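Long-range contacts in putative phosphatase/phosphodiesterase MPN_349 (PDB 1T71), which probably hydrolyses phosphate esters, perhaps 2',3'-cyclic nucleotides, at a two-iron centre of the calcineurin-like metallophosphoesterase type: residues 46-57 and 75-86; 137-145 and 167-176. All blocks are in the same frame, centred on the assembly; numbering follows the deposited sequence.

From the N terminus the chain first passes strands 6-10 and 37-41, and the residues just beyond their C-terminal ends include the iron ligands Asp12, Glu43 and Asn44. Contact 1 follows at once: segment 46-57, leading into helix 53-62, meets 75-86 after the chain has run through strand 66-68 and past Asn71 and His72. That loop is closed before contact 2 opens, so the two lie in series, neither crossing nor enclosing the other. Contact 2 joins helices 137-145 and 162-172 across the loop containing strand 152-158. Contact 1 thus ties together connections of one mixed sheet, near the irons, and contact 2 those of the other; their centres are about 29 Å apart.

Contact 1: 46-57 and 75-86; sequences THGKGLSLKHYE and FQKLDLAVVINK
Phe75 opens this contact by offering a ring face to Lys49, in a pairing of two loop-helix segments that follow iron ligands of the metallophosphoesterase fold, one after Asn44 and the other after Asn71. A bend in the lysine chain at chi3 (-60°) folds its end over the ring: CE stands above the centre, and NZ makes a cation-pi contact 3.5 Å from the ring centroid. Lys49 also touches His72, the likely proton donor, so the cation-pi pair lies beside the active site. At Gln76, CG packs 3.6 Å from Leu51 N, while the backbones of Gln76 and Leu51 are joined through two waters. One water accepts from both N-H groups; the other donates to both carbonyls.

Asp79 adds a direct hydrogen bond, its OD2 accepting from Leu53 N at 3.1 Å in an almost straight line (177°). The donor arrives on the anti side, well out of the carboxylate plane. Because Leu53 begins helix 53-62, the negative charge probably also suits the helix dipole, and a water carries OD2 on to Lys54 N. Ser52 caps the same helix, its OG accepting from His55 N. One turn past Asp79, Val83 divides its methyls: CG1 lies 3.9 Å from Leu51 CD2, whereas CG2 leans on the backbone at Leu53. Lys86 ends the walk, laid across one face of Tyr56, whose OH is hydrogen-bonded to Asp88 OD1; Lys86 CG sits 3.8 Å from the ring centroid, displaced toward the rim.

Contact 2: 137-145 and 167-176; sequences PFKVLKELI and AFCMAFDGYV
Helices 137-145 and 167-172 run side by side in nearly the same direction, their axes 11.2 Å apart and inclined by 24°, with Phe138 near the start of its helix beside Phe168, farther along helix 162-172. Both belong to beta-alpha-beta connections of the sheet holding parallel strands 117-124, 152-158 and 178-182. Phe138 is a knob in a hole formed by Ala167, Phe168, Ala171 and Phe172. Phe168 turns its edge to the Phe138 face in a T-shaped pair, centroids 5.3 Å apart and planes at 65°; its own ring also stacks with Phe157 of strand 152-158.

Phe172 already points at the first helix, and with CG beside its backbone N (chi1 -55°) the ring lies against Leu141. It receives Leu141 CD1 over one face, 3.5 Å from the centroid in a close CH-pi contact, and meets Phe138 O at its edge. Farther along, Ile145 CD1 abuts Val176 CG2 at 3.5 Å, tight for two methyls, and also approaches Tyr175 O. Leu141 and Phe168 both touch Leu123, so they continue the packing down onto the sheet. With no hydrogen bond between the segments, cohesion here must come from the fit of aromatic and aliphatic surfaces and from the burial of those groups.

Contact 1: 46-57 and 75-86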
# COMPACT_ATOMS: atom_id res chain seq x y z
N THR A 46 6.33 -0.52 -11.35
CA THR A 46 7.17 -0.75 -12.53
C THR A 46 7.95 -2.07 -12.52
O THR A 46 8.91 -2.24 -11.77
CB THR A 46 8.14 0.43 -12.68
OG1 THR A 46 7.39 1.65 -12.70
CG2 THR A 46 8.96 0.31 -13.97
N HIS A 47 7.53 -2.99 -13.39
CA HIS A 47 8.14 -4.32 -13.49
C HIS A 47 8.21 -5.03 -12.13
O HIS A 47 9.16 -5.76 -11.84
CB HIS A 47 9.54 -4.22 -14.11
CG HIS A 47 9.52 -3.76 -15.54
ND1 HIS A 47 9.84 -2.47 -15.91
CD2 HIS A 47 9.16 -4.41 -16.67
CE1 HIS A 47 9.67 -2.34 -17.22
NE2 HIS A 47 9.26 -3.50 -17.70
N GLY A 48 7.19 -4.79 -11.31
CA GLY A 48 7.12 -5.43 -10.00
C GLY A 48 7.92 -4.76 -8.90
O GLY A 48 7.84 -5.18 -7.75
N LYS A 49 8.69 -3.73 -9.24
CA LYS A 49 9.50 -3.03 -8.25
C LYS A 49 9.73 -1.55 -8.54
O LYS A 49 10.25 -1.18 -9.60
CB LYS A 49 10.87 -3.71 -8.10
CG LYS A 49 10.79 -5.14 -7.58
CD LYS A 49 12.17 -5.72 -7.33
CE LYS A 49 12.99 -5.75 -8.60
NZ LYS A 49 14.36 -6.28 -8.36
N GLY A 50 9.33 -0.71 -7.60
CA GLY A 50 9.53 0.72 -7.76
C GLY A 50 8.53 1.39 -8.68
O GLY A 50 7.59 0.76 -9.18
N LEU A 51 8.76 2.68 -8.93
CA LEU A 51 7.86 3.47 -9.76
C LEU A 51 8.60 4.42 -10.70
O LEU A 51 9.36 5.28 -10.25
CB LEU A 51 6.93 4.27 -8.84
CG LEU A 51 5.88 5.22 -9.42
CD1 LEU A 51 4.82 4.44 -10.19
CD2 LEU A 51 5.24 5.99 -8.26
N SER A 52 8.38 4.26 -12.01
CA SER A 52 9.01 5.11 -13.01
C SER A 52 8.20 6.41 -13.08
O SER A 52 7.07 6.46 -12.61
CB SER A 52 9.00 4.43 -14.38
OG SER A 52 7.67 4.30 -14.87
N LEU A 53 8.78 7.45 -13.68
CA LEU A 53 8.08 8.73 -13.82
C LEU A 53 6.87 8.48 -14.70
O LEU A 53 5.77 8.96 -14.43
CB LEU A 53 8.98 9.77 -14.49
CG LEU A 53 8.74 11.26 -14.22
CD1 LEU A 53 8.94 12.02 -15.52
CD2 LEU A 53 7.36 11.53 -13.65
N LYS A 54 7.09 7.73 -15.78
CA LYS A 54 6.04 7.40 -16.72
C LYS A 54 4.86 6.78 -15.96
O LYS A 54 3.72 7.21 -16.12
CB LYS A 54 6.56 6.40 -17.75
CG LYS A 54 5.57 6.05 -18.86
CD LYS A 54 6.07 4.91 -19.75
CE LYS A 54 6.24 3.62 -18.93
NZ LYS A 54 6.68 2.43 -19.74
N HIS A 55 5.14 5.79 -15.13
CA HIS A 55 4.09 5.13 -14.38
C HIS A 55 3.48 5.99 -13.29
O HIS A 55 2.30 5.83 -12.94
CB HIS A 55 4.61 3.80 -13.84
CG HIS A 55 4.86 2.79 -14.93
ND1 HIS A 55 5.72 1.73 -14.78
CD2 HIS A 55 4.36 2.70 -16.18
CE1 HIS A 55 5.75 1.03 -15.90
NE2 HIS A 55 4.93 1.59 -16.76
N TYR A 56 4.26 6.92 -12.74
CA TYR A 56 3.74 7.80 -11.72
C TYR A 56 2.67 8.69 -12.35
O TYR A 56 1.62 8.92 -11.76
CB TYR A 56 4.86 8.67 -11.13
CG TYR A 56 4.35 9.91 -10.43
CD1 TYR A 56 4.14 11.10 -11.14
CD2 TYR A 56 4.03 9.89 -9.07
CE1 TYR A 56 3.62 12.24 -10.51
CE2 TYR A 56 3.51 11.02 -8.44
CZ TYR A 56 3.30 12.18 -9.16
OH TYR A 56 2.76 13.28 -8.54
N GLU A 57 2.94 9.19 -13.55
CA GLU A 57 1.95 10.03 -14.21
C GLU A 57 0.74 9.20 -14.62
O GLU A 57 -0.39 9.67 -14.56
CB GLU A 57 2.58 10.75 -15.42
CG GLU A 57 3.58 11.85 -15.02
CD GLU A 57 2.99 12.94 -14.12
OE1 GLU A 57 3.76 13.82 -13.65
OE2 GLU A 57 1.76 12.95 -13.88
N PHE A 75 13.94 1.22 -6.28
CA PHE A 75 14.45 0.40 -7.35
C PHE A 75 14.59 1.03 -8.74
O PHE A 75 15.53 0.72 -9.46
CB PHE A 75 13.66 -0.90 -7.45
CG PHE A 75 14.37 -1.97 -8.21
CD1 PHE A 75 14.08 -2.21 -9.55
CD2 PHE A 75 15.38 -2.71 -7.60
CE1 PHE A 75 14.78 -3.17 -10.27
CE2 PHE A 75 16.09 -3.67 -8.31
CZ PHE A 75 15.79 -3.90 -9.65
N GLN A 76 13.67 1.91 -9.12
CA GLN A 76 13.76 2.56 -10.43
C GLN A 76 14.69 3.78 -10.34
O GLN A 76 14.24 4.92 -10.26
CB GLN A 76 12.37 2.96 -10.93
CG GLN A 76 11.42 1.76 -11.11
CD GLN A 76 11.92 0.75 -12.14
OE1 GLN A 76 11.62 -0.45 -12.05
NE2 GLN A 76 12.67 1.23 -13.12
N LYS A 77 16.00 3.50 -10.35
CA LYS A 77 17.05 4.50 -10.22
C LYS A 77 16.99 5.69 -11.18
O LYS A 77 17.23 6.83 -10.78
CB LYS A 77 18.42 3.86 -10.40
CG LYS A 77 18.53 2.43 -9.95
CD LYS A 77 18.70 2.32 -8.47
CE LYS A 77 19.00 0.88 -8.13
NZ LYS A 77 20.16 0.39 -8.94
N LEU A 78 16.70 5.41 -12.45
CA LEU A 78 16.67 6.46 -13.46
C LEU A 78 15.82 7.69 -13.15
O LEU A 78 16.21 8.80 -13.49
CB LEU A 78 16.23 5.86 -14.81
CG LEU A 78 16.99 4.60 -15.25
CD1 LEU A 78 16.53 4.17 -16.63
CD2 LEU A 78 18.49 4.87 -15.24
N ASP A 79 14.68 7.49 -12.50
CA ASP A 79 13.80 8.62 -12.19
C ASP A 79 13.56 8.83 -10.70
O ASP A 79 12.68 9.62 -10.35
CB ASP A 79 12.42 8.43 -12.84
CG ASP A 79 12.50 8.09 -14.30
OD1 ASP A 79 13.38 8.64 -14.98
OD2 ASP A 79 11.67 7.27 -14.76
N LEU A 80 14.30 8.17 -9.83
CA LEU A 80 13.98 8.34 -8.41
C LEU A 80 14.11 9.76 -7.87
O LEU A 80 13.26 10.19 -7.10
CB LEU A 80 14.75 7.35 -7.53
CG LEU A 80 16.12 7.66 -6.98
CD1 LEU A 80 16.54 6.57 -6.01
CD2 LEU A 80 17.09 7.78 -8.12
N ALA A 81 15.14 10.50 -8.27
CA ALA A 81 15.29 11.87 -7.77
C ALA A 81 14.01 12.67 -8.05
O ALA A 81 13.57 13.47 -7.21
CB ALA A 81 16.48 12.55 -8.44
N VAL A 82 13.41 12.44 -9.21
CA VAL A 82 12.20 13.16 -9.58
C VAL A 82 10.91 12.55 -9.04
O VAL A 82 10.03 13.27 -8.58
CB VAL A 82 12.10 13.27 -11.12
CG1 VAL A 82 10.74 13.84 -11.52
CG2 VAL A 82 13.22 14.17 -11.65
N VAL A 83 10.78 11.23 -9.08
CA VAL A 83 9.56 10.59 -8.59
C VAL A 83 9.32 10.69 -7.09
O VAL A 83 8.30 11.23 -6.64
CB VAL A 83 9.51 9.09 -9.00
CG1 VAL A 83 8.28 8.41 -8.41
CG2 VAL A 83 9.48 8.98 -10.52
N ILE A 84 10.25 10.19 -6.29
CA ILE A 84 10.05 10.23 -4.85
C ILE A 84 10.10 11.64 -4.26
O ILE A 84 9.78 11.85 -3.08
CB ILE A 84 11.01 9.22 -4.14
CG1 ILE A 84 11.21 9.57 -2.68
CG2 ILE A 84 12.29 9.11 -4.89
CD1 ILE A 84 11.99 8.51 -1.92
N ASN A 85 10.44 12.63 -5.08
CA ASN A 85 10.45 14.02 -4.64
C ASN A 85 9.08 14.63 -4.91
O ASN A 85 8.82 15.78 -4.54
CB ASN A 85 11.53 14.82 -5.37
CG ASN A 85 12.73 15.13 -4.49
OD1 ASN A 85 13.84 15.35 -4.99
ND2 ASN A 85 12.52 15.16 -3.18
N LYS A 86 8.19 13.87 -5.55
CA LYS A 86 6.85 14.36 -5.86
C LYS A 86 6.11 14.71 -4.57
O LYS A 86 6.12 13.93 -3.61
CB LYS A 86 6.06 13.33 -6.66
CG LYS A 86 6.55 13.15 -8.09
CD LYS A 86 6.42 14.43 -8.93
CE LYS A 86 6.80 14.16 -10.39
NZ LYS A 86 6.64 15.34 -11.29
O HOH W 1 11.59 3.58 -7.59
O HOH W 2 12.01 6.01 -9.06
O HOH W 3 10.00 7.12 -16.92

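Contact 2: 137-145 and 167-176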
# COMPACT_ATOMS: atom_id res chain seq x y z
N PRO A 137 9.92 1.69 13.98
CA PRO A 137 8.62 2.22 13.52
C PRO A 137 7.77 2.72 14.69
O PRO A 137 7.14 3.78 14.61
CB PRO A 137 7.96 1.02 12.84
CG PRO A 137 9.07 0.03 12.64
CD PRO A 137 9.95 0.23 13.82
N PHE A 138 7.73 1.94 15.76
CA PHE A 138 6.96 2.28 16.95
C PHE A 138 7.44 3.60 17.53
O PHE A 138 6.65 4.52 17.77
CB PHE A 138 7.09 1.17 18.00
CG PHE A 138 6.38 -0.11 17.63
CD1 PHE A 138 5.11 -0.38 18.12
CD2 PHE A 138 6.99 -1.03 16.79
CE1 PHE A 138 4.44 -1.55 17.76
CE2 PHE A 138 6.33 -2.21 16.42
CZ PHE A 138 5.05 -2.47 16.91
N LYS A 139 8.74 3.71 17.76
CA LYS A 139 9.31 4.93 18.32
C LYS A 139 9.12 6.12 17.38
O LYS A 139 8.69 7.18 17.80
CB LYS A 139 10.79 4.72 18.64
CG LYS A 139 11.02 3.57 19.61
CD LYS A 139 12.45 3.49 20.09
CE LYS A 139 12.60 2.34 21.07
NZ LYS A 139 13.97 2.24 21.63
N VAL A 140 9.43 5.92 16.10
CA VAL A 140 9.28 7.00 15.12
C VAL A 140 7.88 7.58 15.05
O VAL A 140 7.70 8.80 15.10
CB VAL A 140 9.68 6.54 13.70
CG1 VAL A 140 9.29 7.60 12.67
CG2 VAL A 140 11.18 6.28 13.64
N LEU A 141 6.87 6.72 14.93
CA LEU A 141 5.50 7.18 14.83
C LEU A 141 5.03 7.84 16.13
O LEU A 141 4.27 8.79 16.10
CB LEU A 141 4.57 6.02 14.45
CG LEU A 141 3.13 6.36 14.04
CD1 LEU A 141 2.27 6.49 15.26
CD2 LEU A 141 3.09 7.64 13.22
N LYS A 142 5.52 7.33 17.26
CA LYS A 142 5.15 7.87 18.57
C LYS A 142 5.60 9.33 18.64
O LYS A 142 4.81 10.22 18.99
CB LYS A 142 5.82 7.05 19.67
CG LYS A 142 5.08 7.02 21.00
CD LYS A 142 5.50 8.15 21.91
CE LYS A 142 4.86 8.01 23.29
NZ LYS A 142 5.20 6.73 23.98
N GLU A 143 6.87 9.58 18.32
CA GLU A 143 7.41 10.94 18.33
C GLU A 143 6.63 11.86 17.40
O GLU A 143 6.35 13.02 17.74
CB GLU A 143 8.87 10.95 17.89
CG GLU A 143 9.85 10.62 18.99
CD GLU A 143 11.19 11.31 18.77
OE1 GLU A 143 12.09 11.15 19.63
OE2 GLU A 143 11.33 12.01 17.74
N LEU A 144 6.28 11.36 16.22
CA LEU A 144 5.53 12.16 15.27
C LEU A 144 4.16 12.50 15.86
O LEU A 144 3.71 13.64 15.77
CB LEU A 144 5.34 11.39 13.95
CG LEU A 144 4.72 12.16 12.79
CD1 LEU A 144 5.66 13.29 12.37
CD2 LEU A 144 4.47 11.22 11.62
N ILE A 145 3.52 11.52 16.49
CA ILE A 145 2.21 11.73 17.09
C ILE A 145 2.26 12.83 18.15
O ILE A 145 1.39 13.70 18.21
CB ILE A 145 1.68 10.46 17.79
CG1 ILE A 145 1.47 9.33 16.77
CG2 ILE A 145 0.37 10.77 18.52
CD1 ILE A 145 0.43 9.62 15.73
N ALA A 167 0.66 -5.85 16.82
CA ALA A 167 1.27 -5.21 17.98
C ALA A 167 1.22 -3.70 17.72
O ALA A 167 0.99 -2.90 18.63
CB ALA A 167 2.71 -5.67 18.15
N PHE A 168 1.42 -3.33 16.46
CA PHE A 168 1.41 -1.93 16.05
C PHE A 168 -0.01 -1.40 16.24
O PHE A 168 -0.21 -0.29 16.72
CB PHE A 168 1.84 -1.83 14.58
CG PHE A 168 2.16 -0.43 14.12
CD1 PHE A 168 1.18 0.36 13.51
CD2 PHE A 168 3.44 0.10 14.27
CE1 PHE A 168 1.48 1.65 13.06
CE2 PHE A 168 3.74 1.39 13.83
CZ PHE A 168 2.76 2.16 13.22
N CYS A 169 -1.00 -2.22 15.88
CA CYS A 169 -2.40 -1.86 16.02
C CYS A 169 -2.73 -1.60 17.48
O CYS A 169 -3.40 -0.63 17.83
CB CYS A 169 -3.29 -2.99 15.49
SG CYS A 169 -5.08 -2.75 15.77
N MET A 170 -2.25 -2.49 18.34
CA MET A 170 -2.51 -2.38 19.77
C MET A 170 -1.86 -1.15 20.38
O MET A 170 -2.40 -0.54 21.31
CB MET A 170 -2.03 -3.65 20.47
CG MET A 170 -2.99 -4.13 21.54
SD MET A 170 -4.40 -5.05 20.90
CE MET A 170 -5.25 -3.85 19.87
N ALA A 171 -0.70 -0.78 19.86
CA ALA A 171 0.03 0.37 20.36
C ALA A 171 -0.57 1.72 19.99
O ALA A 171 -0.64 2.61 20.84
CB ALA A 171 1.48 0.31 19.88
N PHE A 172 -1.00 1.88 18.75
CA PHE A 172 -1.53 3.18 18.30
C PHE A 172 -3.02 3.26 17.98
O PHE A 172 -3.48 4.26 17.43
CB PHE A 172 -0.75 3.64 17.06
CG PHE A 172 0.73 3.72 17.26
CD1 PHE A 172 1.55 2.66 16.87
CD2 PHE A 172 1.31 4.84 17.85
CE1 PHE A 172 2.93 2.73 17.07
CE2 PHE A 172 2.69 4.92 18.05
CZ PHE A 172 3.50 3.86 17.66
N ASP A 173 -3.79 2.24 18.35
CA ASP A 173 -5.21 2.21 18.03
C ASP A 173 -5.98 3.53 18.01
O ASP A 173 -6.51 3.91 16.98
CB ASP A 173 -5.95 1.21 18.93
CG ASP A 173 -7.40 1.02 18.50
OD1 ASP A 173 -8.11 0.19 19.10
OD2 ASP A 173 -7.85 1.71 17.56
N GLY A 174 -6.08 4.24 19.12
CA GLY A 174 -6.86 5.46 19.06
C GLY A 174 -6.10 6.74 18.75
O GLY A 174 -6.71 7.79 18.54
N TYR A 175 -4.78 6.66 18.71
CA TYR A 175 -3.94 7.83 18.45
C TYR A 175 -3.81 8.22 16.99
O TYR A 175 -3.18 9.22 16.66
CB TYR A 175 -2.55 7.58 19.04
CG TYR A 175 -2.57 7.49 20.55
CD1 TYR A 175 -2.23 8.59 21.33
CD2 TYR A 175 -2.97 6.32 21.20
CE1 TYR A 175 -2.29 8.54 22.72
CE2 TYR A 175 -3.03 6.26 22.58
CZ TYR A 175 -2.69 7.37 23.34
OH TYR A 175 -2.76 7.33 24.71
N VAL A 176 -4.42 7.42 16.12
CA VAL A 176 -4.38 7.67 14.68
C VAL A 176 -5.73 7.33 14.06
O VAL A 176 -6.55 6.65 14.69
CB VAL A 176 -3.24 6.85 14.03
CG1 VAL A 176 -3.54 6.54 12.59
CG2 VAL A 176 -1.93 7.63 14.12